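Side-chain contacts in serine protease (Arthrobacter nicotinovorans, PDB 3WY8), which is a trypsin-like serine protease with keratinolytic activity, this chain being the C-terminal protease domain of a longer precursor that carries a signal peptide: residues H43-G48 and A94-N99; A76-T81 and Y213-A218; F56-A61 and Q104-V109; Y201-Y204 and V208-S211. All coordinates share one frame; numbering follows the deposited sequence.

Interaction 1 (H43-G48 and A94-N99); sequences HCLNEG and AFAVMN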
# COMPACT_ATOMS: atom_id res chain seq x y z
N HIS A 43 7.65 1.41 4.51
CA HIS A 43 7.59 2.18 5.76
C HIS A 43 6.34 1.90 6.61
O HIS A 43 6.23 2.37 7.74
CB HIS A 43 7.83 3.68 5.52
CG HIS A 43 6.65 4.44 5.00
ND1 HIS A 43 6.52 4.79 3.67
CD2 HIS A 43 5.59 4.98 5.64
CE1 HIS A 43 5.40 5.48 3.51
NE2 HIS A 43 4.82 5.61 4.69
N CYS A 44 5.43 1.09 6.07
CA CYS A 44 4.24 0.66 6.81
C CYS A 44 4.47 -0.65 7.56
O CYS A 44 3.57 -1.14 8.24
CB CYS A 44 3.04 0.51 5.88
SG CYS A 44 2.43 2.07 5.16
N LEU A 45 5.66 -1.23 7.42
CA LEU A 45 5.94 -2.49 8.13
C LEU A 45 7.40 -2.69 8.56
O LEU A 45 7.73 -3.71 9.16
CB LEU A 45 5.41 -3.70 7.34
CG LEU A 45 5.83 -3.94 5.88
CD1 LEU A 45 7.33 -4.26 5.77
CD2 LEU A 45 5.00 -5.07 5.30
N ASN A 46 8.26 -1.73 8.24
CA ASN A 46 9.67 -1.81 8.61
C ASN A 46 10.24 -0.42 8.83
O ASN A 46 9.95 0.49 8.05
CB ASN A 46 10.47 -2.58 7.55
CG ASN A 46 11.95 -2.70 7.90
OD1 ASN A 46 12.71 -1.75 7.72
ND2 ASN A 46 12.35 -3.86 8.41
N GLU A 47 11.05 -0.26 9.87
CA GLU A 47 11.60 1.05 10.26
C GLU A 47 12.33 1.80 9.14
O GLU A 47 12.32 3.04 9.12
CB GLU A 47 12.52 0.91 11.48
CG GLU A 47 11.79 0.50 12.75
CD GLU A 47 12.71 0.46 13.96
OE1 GLU A 47 12.40 1.15 14.95
OE2 GLU A 47 13.74 -0.25 13.92
N GLY A 48 12.95 1.06 8.22
CA GLY A 48 13.59 1.65 7.04
C GLY A 48 14.68 2.68 7.34
O GLY A 48 14.48 3.87 7.12
N ALA A 94 6.45 -3.10 0.23
CA ALA A 94 6.61 -4.35 0.95
C ALA A 94 5.32 -5.16 0.90
O ALA A 94 4.27 -4.65 0.50
CB ALA A 94 7.03 -4.08 2.38
N PHE A 95 5.42 -6.42 1.30
CA PHE A 95 4.28 -7.32 1.24
C PHE A 95 4.15 -8.06 2.55
O PHE A 95 5.13 -8.59 3.08
CB PHE A 95 4.42 -8.29 0.07
CG PHE A 95 4.54 -7.60 -1.26
CD1 PHE A 95 3.41 -7.30 -2.01
CD2 PHE A 95 5.79 -7.21 -1.74
CE1 PHE A 95 3.51 -6.64 -3.23
CE2 PHE A 95 5.91 -6.53 -2.96
CZ PHE A 95 4.77 -6.26 -3.71
N ALA A 96 2.94 -8.05 3.09
CA ALA A 96 2.65 -8.77 4.30
C ALA A 96 1.93 -10.05 3.93
O ALA A 96 1.12 -10.07 3.00
CB ALA A 96 1.81 -7.91 5.22
N VAL A 97 2.22 -11.13 4.65
CA VAL A 97 1.51 -12.40 4.47
C VAL A 97 0.68 -12.67 5.71
O VAL A 97 1.20 -12.70 6.83
CB VAL A 97 2.48 -13.57 4.18
CG1 VAL A 97 1.70 -14.88 4.03
CG2 VAL A 97 3.26 -13.29 2.91
N MET A 98 -0.63 -12.83 5.50
CA MET A 98 -1.59 -12.85 6.60
C MET A 98 -1.86 -14.26 7.09
O MET A 98 -1.88 -15.21 6.30
CB MET A 98 -2.90 -12.18 6.18
CG MET A 98 -2.76 -10.79 5.56
SD MET A 98 -1.98 -9.57 6.66
CE MET A 98 -0.29 -9.67 6.22
N ASN A 99 -2.07 -14.40 8.40
CA ASN A 99 -2.61 -15.62 8.98
C ASN A 99 -4.00 -15.89 8.43
O ASN A 99 -4.68 -14.97 7.96
CB ASN A 99 -2.72 -15.49 10.50
CG ASN A 99 -1.38 -15.58 11.21
OD1 ASN A 99 -0.66 -16.56 11.07
ND2 ASN A 99 -1.06 -14.55 11.99
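Against the closed six-strand barrel of this trypsin-like domain packs L45, a loop residue just after the 3-10 segment that ends with H43 and C44; its partner is A94 of strand 94-98. The methyl group of A94 faces the fork of the leucine, with CB 3.7 Å from L45 CG. One branch presses harder than the other: L45 CD1 stands 3.4 Å from A94 CB, closer than carbons usually pack. L45 CD2 reaches further along the strand, past the carbonyl carbon of F95, and comes within 4.3 Å of A96 CB. Setting CG between the backbone N and the carbonyl carbon (chi1 55°) sends both branches over the strand. Shortening L45 to an alanine would probably leave the A94 methyl without its main partner here and open a gap between turn and barrel.

Just beyond L45 the loop bends in an Asx turn, in which N46 OD1 accepts from G48 N at 2.9 Å, with the donor tilted 28° from the carbonyl plane. The contact lies beside the probable charge relay, for H43 bonds to D92 and S171, and D92 lies two residues before A94. C44 is tied to C25 by a disulfide. Around them, L45 also touches T40 of strand 37-40, which pairs through its backbone with A94, while strand 72-78 borders strand 94-98 on its other edge.

Interaction 2 (A76-T81 and Y213-A218); sequences ALYAPT and YNTAAA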
# COMPACT_ATOMS: atom_id res chain seq x y z
N ALA A 76 3.92 -12.91 8.59
CA ALA A 76 5.26 -12.54 8.12
C ALA A 76 5.24 -11.26 7.30
O ALA A 76 4.20 -10.88 6.76
CB ALA A 76 5.89 -13.69 7.34
N LEU A 77 6.39 -10.59 7.23
CA LEU A 77 6.52 -9.31 6.54
C LEU A 77 7.76 -9.33 5.67
O LEU A 77 8.82 -9.79 6.10
CB LEU A 77 6.60 -8.16 7.54
CG LEU A 77 5.51 -8.07 8.61
CD1 LEU A 77 5.94 -7.15 9.74
CD2 LEU A 77 4.18 -7.63 8.00
N TYR A 78 7.62 -8.82 4.44
CA TYR A 78 8.70 -8.88 3.45
C TYR A 78 8.97 -7.54 2.80
O TYR A 78 8.13 -7.03 2.06
CB TYR A 78 8.37 -9.93 2.38
CG TYR A 78 8.18 -11.30 2.98
CD1 TYR A 78 9.26 -12.17 3.14
CD2 TYR A 78 6.92 -11.73 3.42
CE1 TYR A 78 9.09 -13.43 3.70
CE2 TYR A 78 6.74 -12.98 3.99
CZ TYR A 78 7.83 -13.83 4.13
OH TYR A 78 7.65 -15.07 4.69
N ALA A 79 10.14 -6.99 3.07
CA ALA A 79 10.59 -5.77 2.42
C ALA A 79 11.92 -6.03 1.73
O ALA A 79 12.69 -6.90 2.17
CB ALA A 79 10.73 -4.65 3.45
N PRO A 80 12.21 -5.30 0.63
CA PRO A 80 13.51 -5.46 -0.02
C PRO A 80 14.65 -5.05 0.91
O PRO A 80 14.45 -4.21 1.80
CB PRO A 80 13.44 -4.52 -1.23
CG PRO A 80 12.28 -3.63 -0.99
CD PRO A 80 11.33 -4.39 -0.12
N THR A 81 15.82 -5.65 0.70
CA THR A 81 17.03 -5.33 1.47
C THR A 81 17.28 -3.83 1.48
O THR A 81 17.61 -3.25 2.52
CB THR A 81 18.28 -6.03 0.86
OG1 THR A 81 18.00 -7.42 0.69
CG2 THR A 81 19.49 -5.86 1.78
N TYR A 213 8.01 -9.39 -3.92
CA TYR A 213 6.68 -9.93 -4.14
C TYR A 213 6.73 -11.46 -4.32
O TYR A 213 5.95 -12.19 -3.71
CB TYR A 213 5.99 -9.26 -5.33
CG TYR A 213 4.82 -10.06 -5.85
CD1 TYR A 213 3.59 -10.04 -5.19
CD2 TYR A 213 4.94 -10.85 -6.99
CE1 TYR A 213 2.51 -10.78 -5.65
CE2 TYR A 213 3.87 -11.61 -7.46
CZ TYR A 213 2.66 -11.56 -6.79
OH TYR A 213 1.60 -12.31 -7.25
N ASN A 214 7.68 -11.92 -5.14
CA ASN A 214 7.81 -13.34 -5.47
C ASN A 214 8.03 -14.21 -4.23
O ASN A 214 7.37 -15.25 -4.08
CB ASN A 214 8.95 -13.56 -6.47
CG ASN A 214 8.60 -13.11 -7.88
OD1 ASN A 214 7.43 -13.01 -8.25
ND2 ASN A 214 9.62 -12.85 -8.68
N THR A 215 8.92 -13.78 -3.34
CA THR A 215 9.16 -14.52 -2.10
C THR A 215 7.96 -14.46 -1.14
O THR A 215 7.56 -15.48 -0.57
CB THR A 215 10.51 -14.12 -1.41
OG1 THR A 215 10.75 -14.99 -0.29
CG2 THR A 215 10.52 -12.67 -0.92
N ALA A 216 7.36 -13.28 -1.01
CA ALA A 216 6.19 -13.11 -0.15
C ALA A 216 5.02 -13.98 -0.61
O ALA A 216 4.39 -14.66 0.19
CB ALA A 216 5.77 -11.65 -0.08
N ALA A 217 4.76 -13.96 -1.92
CA ALA A 217 3.59 -14.63 -2.51
C ALA A 217 3.60 -16.15 -2.34
O ALA A 217 2.55 -16.79 -2.33
CB ALA A 217 3.46 -14.26 -3.98
N ALA A 218 4.80 -16.72 -2.22
CA ALA A 218 4.96 -18.16 -2.03
C ALA A 218 4.93 -18.56 -0.55
O ALA A 218 4.72 -19.73 -0.23
CB ALA A 218 6.25 -18.63 -2.69
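One face of the Y78 ring lies under the backbone of A216, whose CA sits 3.9 Å above the ring plane, offset toward the rim; T215 CG2 approaches obliquely, 4.3 Å from Y78 CD1. On the helix itself, one face of the Y213 ring carries the methyl group of A217, and F95 meets Y213 edge-to-face.

The Y78 contact is a CH-pi interaction, with A216 CA 4.2 Å from the ring centroid and 21° off its normal. Beside it, A216 CB packs against Y78 CD2 at 3.7 Å, so CA and CB of one alanine share the same flank of the tyrosine. Y78 CG lies anti to its own carbonyl carbon (chi1 -59°), which stands the ring up from strand 72-78 alongside helix 207-218. A serine in place of Y78 would probably deprive A216 of the ring under its CA and leave a gap between strand and helix.

The C-terminal helix is thereby laid on the outside of the N-terminal barrel, as in chymotrypsin-like proteases. A216 also touches F95, and Y78 touches T212 one turn earlier. No hydrogen bond joins the two segments: dispersion and the CH-pi contact do the work, and the small alanine side chain lets the helix backbone come down close to the ring.

Interaction 3 (F56-A61 and Q104-V109); sequences FIFVPA and QKLADV
L106, at the start of helix 106-110, divides its two methyl groups between F58 and P60 of strand 55-60, and this fork is the close-packed part of the contact. CD2 approaches the phenylalanine ring obliquely, 3.9 Å from both F58 CD2 and F58 CE2, while CD1 stands 3.8 Å from P60 CG. The L106 side chain crosses that of F58 at about a right angle, so the leucine points at the ring instead of running along it. With L106 CG anti to the backbone N (chi1 178°), the side chain extends from the helix toward strand 55-60. P60 N in turn lies over one face of the F58 ring, 4.2 Å above its plane.

Away from the leucine the contact gives way to solvent: D108 on the helix and Q104 in the loop before it are exposed, and D108 OD1 makes a salt bridge with K35. Within the first turn V109 N bonds to L106 O at 3.0 Å, whereas the bonds back to K105 O are weak.

W72 and M98 also touch L106, and I14 touches F58. One leucine is therefore what this short helix, part of the link from strand 94-98 to strand 124-129, lays against both residues of strand 55-60. The join is purely apolar, with charge kept to the outer surface.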
# COMPACT_ATOMS: atom_id res chain seq x y z
N PHE A 56 0.71 -6.16 13.07
CA PHE A 56 0.28 -5.63 11.77
C PHE A 56 -1.09 -6.22 11.45
O PHE A 56 -1.23 -7.43 11.25
CB PHE A 56 1.31 -6.02 10.69
CG PHE A 56 1.01 -5.51 9.30
CD1 PHE A 56 1.70 -4.42 8.78
CD2 PHE A 56 0.07 -6.16 8.49
CE1 PHE A 56 1.45 -3.96 7.48
CE2 PHE A 56 -0.19 -5.70 7.19
CZ PHE A 56 0.51 -4.60 6.68
N ILE A 57 -2.11 -5.35 11.45
CA ILE A 57 -3.50 -5.76 11.26
C ILE A 57 -4.06 -5.14 9.99
O ILE A 57 -3.97 -3.94 9.80
CB ILE A 57 -4.38 -5.36 12.48
CG1 ILE A 57 -3.77 -5.83 13.81
CG2 ILE A 57 -5.84 -5.84 12.30
CD1 ILE A 57 -3.56 -7.35 13.93
N PHE A 58 -4.64 -5.98 9.14
CA PHE A 58 -5.25 -5.54 7.89
C PHE A 58 -6.76 -5.67 8.01
O PHE A 58 -7.28 -6.74 8.36
CB PHE A 58 -4.71 -6.37 6.72
CG PHE A 58 -5.23 -5.97 5.37
CD1 PHE A 58 -4.91 -4.72 4.81
CD2 PHE A 58 -6.00 -6.85 4.62
CE1 PHE A 58 -5.38 -4.36 3.54
CE2 PHE A 58 -6.47 -6.50 3.35
CZ PHE A 58 -6.16 -5.25 2.81
N VAL A 59 -7.47 -4.57 7.76
CA VAL A 59 -8.93 -4.58 7.83
C VAL A 59 -9.53 -4.25 6.45
O VAL A 59 -9.68 -3.09 6.10
CB VAL A 59 -9.47 -3.59 8.90
CG1 VAL A 59 -10.95 -3.84 9.13
CG2 VAL A 59 -8.71 -3.73 10.22
N PRO A 60 -9.87 -5.30 5.67
CA PRO A 60 -10.45 -5.09 4.34
C PRO A 60 -11.79 -4.38 4.45
O PRO A 60 -12.57 -4.68 5.36
CB PRO A 60 -10.68 -6.52 3.82
CG PRO A 60 -9.93 -7.42 4.70
CD PRO A 60 -9.74 -6.73 6.01
N ALA A 61 -12.04 -3.44 3.54
CA ALA A 61 -13.31 -2.71 3.47
C ALA A 61 -13.68 -2.00 4.79
O ALA A 61 -14.87 -1.84 5.10
CB ALA A 61 -14.45 -3.62 2.99
N GLN A 104 -9.99 -19.49 7.11
CA GLN A 104 -10.10 -18.99 5.74
C GLN A 104 -8.89 -18.15 5.33
O GLN A 104 -8.33 -17.43 6.15
CB GLN A 104 -11.36 -18.14 5.58
CG GLN A 104 -12.67 -18.91 5.63
CD GLN A 104 -13.87 -18.01 5.36
OE1 GLN A 104 -14.26 -17.20 6.21
NE2 GLN A 104 -14.45 -18.15 4.17
N LYS A 105 -8.51 -18.25 4.06
CA LYS A 105 -7.44 -17.41 3.49
C LYS A 105 -8.02 -16.08 2.98
O LYS A 105 -9.12 -16.04 2.44
CB LYS A 105 -6.72 -18.16 2.36
CG LYS A 105 -5.80 -19.29 2.86
CD LYS A 105 -5.43 -20.28 1.76
CE LYS A 105 -6.43 -21.42 1.68
NZ LYS A 105 -6.02 -22.48 0.71
N LEU A 106 -7.26 -15.00 3.17
CA LEU A 106 -7.75 -13.65 2.87
C LEU A 106 -8.38 -13.50 1.48
O LEU A 106 -9.48 -12.96 1.36
CB LEU A 106 -6.63 -12.62 3.08
CG LEU A 106 -6.95 -11.15 2.76
CD1 LEU A 106 -8.00 -10.57 3.71
CD2 LEU A 106 -5.69 -10.33 2.82
N ALA A 107 -7.67 -13.96 0.46
CA ALA A 107 -8.12 -13.80 -0.93
C ALA A 107 -9.39 -14.60 -1.23
O ALA A 107 -10.15 -14.24 -2.13
CB ALA A 107 -7.00 -14.17 -1.90
N ASP A 108 -9.62 -15.67 -0.48
CA ASP A 108 -10.85 -16.44 -0.61
C ASP A 108 -12.06 -15.69 -0.07
O ASP A 108 -13.19 -15.92 -0.51
CB ASP A 108 -10.72 -17.81 0.07
CG ASP A 108 -9.93 -18.81 -0.75
OD1 ASP A 108 -9.93 -18.72 -2.00
OD2 ASP A 108 -9.31 -19.71 -0.15
N VAL A 109 -11.81 -14.77 0.87
CA VAL A 109 -12.86 -13.96 1.48
C VAL A 109 -13.10 -12.65 0.73
O VAL A 109 -14.24 -12.28 0.47
CB VAL A 109 -12.58 -13.69 2.98
CG1 VAL A 109 -13.73 -12.91 3.64
CG2 VAL A 109 -12.33 -15.00 3.72

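Interaction 4 (Y201-Y204 and V208-S211); sequences YGPY and VIQS
Y204 meets I209 through its backbone while its polar end is held elsewhere: the hydroxyl OH bonds to the carbonyl O of A119, and the backbone O of Y204 receives the end of the isoleucine. There I209 CD1 lies 3.5 Å from Y204 O, a van der Waals approach of a methyl group to a carbonyl and not a hydrogen bond. The same methyl rests more loosely against P203, with I209 CD1 4.3 Å from P203 CB.

All of the isoleucine's contact here is made by this one atom. CG1 is anti to the carbonyl carbon (chi1 -68°), and CD1 continues the chain nearly straight (chi2 169°), so the longer branch reaches out from the helix to the loop. CG2, turned the other way, makes no close approach to residues 201-204.

Second-shell bonds steady both sides. P203 O bonds to S187 OG, and Q210 OE1 bonds to N118 ND2, so that Y204 and Q210 fasten to consecutive residues of one loop. P203 itself touches T93, next to D92 of the probable catalytic triad, and lies near that triad without touching it.

The helix begins only a few residues after strand 199-202. A last strand followed closely by a C-terminal helix that packs back on the domain is characteristic of the chymotrypsin fold, to which this trypsin-like protease belongs.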
# COMPACT_ATOMS: atom_id res chain seq x y z
N TYR A 201 3.58 10.66 -4.32
CA TYR A 201 4.60 9.88 -5.02
C TYR A 201 4.56 8.41 -4.63
O TYR A 201 4.32 8.07 -3.47
CB TYR A 201 5.99 10.46 -4.78
CG TYR A 201 6.18 11.76 -5.50
CD1 TYR A 201 6.60 11.78 -6.83
CD2 TYR A 201 5.91 12.97 -4.87
CE1 TYR A 201 6.75 12.97 -7.51
CE2 TYR A 201 6.07 14.18 -5.54
CZ TYR A 201 6.48 14.16 -6.86
OH TYR A 201 6.64 15.35 -7.55
N GLY A 202 4.80 7.56 -5.62
CA GLY A 202 4.89 6.11 -5.42
C GLY A 202 6.10 5.55 -6.15
O GLY A 202 6.46 6.05 -7.23
N PRO A 203 6.72 4.50 -5.59
CA PRO A 203 7.92 3.94 -6.22
C PRO A 203 7.63 3.18 -7.51
O PRO A 203 6.53 2.66 -7.71
CB PRO A 203 8.44 2.97 -5.15
CG PRO A 203 7.23 2.56 -4.41
CD PRO A 203 6.38 3.80 -4.34
N TYR A 204 8.64 3.12 -8.37
CA TYR A 204 8.55 2.33 -9.58
C TYR A 204 8.59 0.85 -9.22
O TYR A 204 9.47 0.40 -8.49
CB TYR A 204 9.70 2.66 -10.53
CG TYR A 204 9.66 1.83 -11.79
CD1 TYR A 204 8.76 2.13 -12.81
CD2 TYR A 204 10.49 0.72 -11.94
CE1 TYR A 204 8.70 1.36 -13.96
CE2 TYR A 204 10.44 -0.06 -13.09
CZ TYR A 204 9.54 0.27 -14.09
OH TYR A 204 9.50 -0.50 -15.23
N VAL A 208 13.49 -5.31 -8.32
CA VAL A 208 13.77 -5.46 -6.89
C VAL A 208 12.48 -5.72 -6.12
O VAL A 208 12.37 -6.67 -5.34
CB VAL A 208 14.55 -4.25 -6.32
CG1 VAL A 208 14.70 -4.34 -4.81
CG2 VAL A 208 15.93 -4.12 -6.99
N ILE A 209 11.48 -4.87 -6.35
CA ILE A 209 10.18 -5.01 -5.71
C ILE A 209 9.48 -6.31 -6.17
O ILE A 209 8.85 -7.00 -5.37
CB ILE A 209 9.32 -3.73 -5.89
CG1 ILE A 209 9.96 -2.58 -5.10
CG2 ILE A 209 7.87 -3.97 -5.46
CD1 ILE A 209 9.38 -1.18 -5.38
N GLN A 210 9.64 -6.65 -7.45
CA GLN A 210 9.11 -7.90 -7.99
C GLN A 210 9.67 -9.11 -7.24
O GLN A 210 8.93 -10.03 -6.90
CB GLN A 210 9.42 -8.03 -9.48
CG GLN A 210 8.85 -9.28 -10.12
CD GLN A 210 9.14 -9.36 -11.60
OE1 GLN A 210 10.18 -8.88 -12.07
NE2 GLN A 210 8.22 -9.95 -12.35
N SER A 211 10.98 -9.11 -6.99
CA SER A 211 11.63 -10.20 -6.26
C SER A 211 11.08 -10.34 -4.84
O SER A 211 10.91 -11.47 -4.34
CB SER A 211 13.15 -10.01 -6.24
OG SER A 211 13.69 -10.27 -7.53

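Overall arrangement
Three of the four contacts, 1, 2 and 3, bear on the six-strand barrel, whereas interaction 4 joins the loop after the last strand of the other sheet to the C-terminal helix. Interactions 2 and 4 share helix 207-218, and interaction 1 meets both through F95. Interactions 1, 3 and 4 are buried; interaction 2 is only partly so. None has a hydrogen bond across its segments, yet the chemistry varies: leucine forks in 1 and 3, a CH-pi face in 2, a methyl against a carbonyl in 4. Interactions 3 and 4 lie on opposite sides of the chain's centre. Apolar side chains are the common element, whether the segments are over a hundred residues apart, as in interaction 2, or four, as in interaction 4.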